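Local coordinates for putative dehydratase (Mesorhizobium loti, PDB 2POZ), which probably acts as a lyase, perhaps a dehydratase, of the mandelate racemase/muconate lactonizing enzyme family of the enolase superfamily, at residues A[332-335]-A[336-339]. Sequence-based numbering, arbitrary orientation.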
loop_
_atom_site.group_PDB
_atom_site.type_symbol
_atom_site.label_atom_id
_atom_site.label_comp_id
_atom_site.label_asym_id
_atom_site.label_seq_id
_atom_site.Cartn_x
_atom_site.Cartn_y
_atom_site.Cartn_z
ATOM N N GLU A 332 -23.155 19.856 -21.524
ATOM C CA GLU A 332 -23.871 18.777 -22.219
ATOM C C GLU A 332 -25.304 19.180 -22.594
ATOM O O GLU A 332 -26.050 19.686 -21.759
ATOM C CB GLU A 332 -23.926 17.516 -21.347
ATOM C CG GLU A 332 -24.765 16.385 -21.958
ATOM C CD GLU A 332 -24.799 15.135 -21.093
ATOM O OE1 GLU A 332 -24.904 15.277 -19.854
ATOM O OE2 GLU A 332 -24.740 14.015 -21.652
ATOM N N HIS A 333 -25.694 18.934 -23.843
ATOM C CA HIS A 333 -27.040 19.282 -24.297
ATOM C C HIS A 333 -27.669 18.171 -25.158
ATOM O O HIS A 333 -26.963 17.469 -25.886
ATOM C CB HIS A 333 -26.978 20.596 -25.084
ATOM C CG HIS A 333 -28.321 21.157 -25.438
ATOM N ND1 HIS A 333 -29.296 21.405 -24.497
ATOM C CD2 HIS A 333 -28.843 21.537 -26.629
ATOM C CE1 HIS A 333 -30.360 21.915 -25.090
ATOM N NE2 HIS A 333 -30.112 22.004 -26.384
ATOM N N TYR A 334 -28.988 18.012 -25.041
ATOM C CA TYR A 334 -29.751 17.011 -25.798
ATOM C C TYR A 334 -30.780 17.782 -26.635
ATOM O O TYR A 334 -31.977 17.743 -26.348
ATOM C CB TYR A 334 -30.517 16.067 -24.857
ATOM C CG TYR A 334 -29.672 15.182 -23.964
ATOM C CD1 TYR A 334 -29.647 13.797 -24.146
ATOM C CD2 TYR A 334 -28.934 15.719 -22.909
ATOM C CE1 TYR A 334 -28.909 12.967 -23.291
ATOM C CE2 TYR A 334 -28.192 14.902 -22.052
ATOM C CZ TYR A 334 -28.187 13.527 -22.246
ATOM O OH TYR A 334 -27.474 12.719 -21.383
ATOM N N PRO A 335 -30.329 18.485 -27.682
ATOM C CA PRO A 335 -31.261 19.253 -28.515
ATOM C C PRO A 335 -32.455 18.486 -29.105
ATOM O O PRO A 335 -33.554 19.026 -29.184
ATOM C CB PRO A 335 -30.343 19.860 -29.586
ATOM C CG PRO A 335 -29.261 18.844 -29.717
ATOM C CD PRO A 335 -28.980 18.470 -28.277
ATOM N N ALA A 336 -32.247 17.231 -29.497
ATOM C CA ALA A 336 -33.324 16.429 -30.088
ATOM C C ALA A 336 -34.544 16.211 -29.182
ATOM O O ALA A 336 -35.673 16.101 -29.669
ATOM C CB ALA A 336 -32.774 15.072 -30.557
ATOM N N PHE A 337 -34.324 16.154 -27.871
ATOM C CA PHE A 337 -35.414 15.930 -26.918
ATOM C C PHE A 337 -36.488 17.014 -26.946
ATOM O O PHE A 337 -37.655 16.754 -26.645
ATOM C CB PHE A 337 -34.855 15.800 -25.493
ATOM C CG PHE A 337 -34.075 14.534 -25.256
ATOM C CD1 PHE A 337 -33.620 13.762 -26.329
ATOM C CD2 PHE A 337 -33.783 14.119 -23.962
ATOM C CE1 PHE A 337 -32.890 12.598 -26.113
ATOM C CE2 PHE A 337 -33.054 12.955 -23.736
ATOM C CZ PHE A 337 -32.606 12.195 -24.812
ATOM N N LYS A 338 -36.095 18.228 -27.300
ATOM C CA LYS A 338 -37.035 19.335 -27.353
ATOM C C LYS A 338 -38.075 19.172 -28.468
ATOM O O LYS A 338 -39.090 19.867 -28.475
ATOM C CB LYS A 338 -36.280 20.656 -27.528
ATOM C CG LYS A 338 -35.821 21.316 -26.216
ATOM C CD LYS A 338 -34.880 20.434 -25.416
ATOM C CE LYS A 338 -34.238 21.200 -24.256
ATOM N NZ LYS A 338 -35.201 21.586 -23.187
ATOM N N ALA A 339 -37.827 18.244 -29.390
ATOM C CA ALA A 339 -38.737 18.008 -30.510
ATOM C C ALA A 339 -39.712 16.851 -30.277
ATOM O O ALA A 339 -40.588 16.598 -31.108
ATOM C CB ALA A 339 -37.930 17.762 -31.792
#
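The carbonyl oxygen Y334 O accepts the backbone N-H of F337 (N to O 3.2 Å, N-H...O angle 143°), closing the first turn of a short 3-10 segment just after strand 331-333. One residue on, P335 O takes the N-H of K338, N to O 3.3 Å. A third i to i+3 bond, from A339 N to A336 O, continues the series.

The same turn lays the side chains of Y334 and F337 side by side, pointing the same way. Y334 CB sits over the centre of the F337 ring, 3.9 Å from its centroid, a CH-pi contact. Y334 CD1 reaches the far end of that face, 3.4 Å from F337 CZ, and the ring planes meet obliquely at 43°. F337 CG lies anti to its own carbonyl carbon (chi1 -70°), which swings the ring back over Y334. With an alanine at F337, Y334 CB and CD1 would probably lose their aromatic cover and the tyrosine ring be freer to shift.

On another side of the turn, K338 bends at chi2 and runs extended through chi3, bringing CE to 4.0 Å from H333 CE1, the two side chains crossing at about a right angle. A further bend at chi4 turns NZ, which is hydrogen-bonded to Y343 OH, while H333 packs edge-to-face on F358. Backbone bonds thus set the turn, the tyrosine-phenylalanine pair packs within it, and the aliphatic chain of K338 lies near H333 at the end of a strand that pairs with strand 123-128 in the enolase-like C-terminal domain.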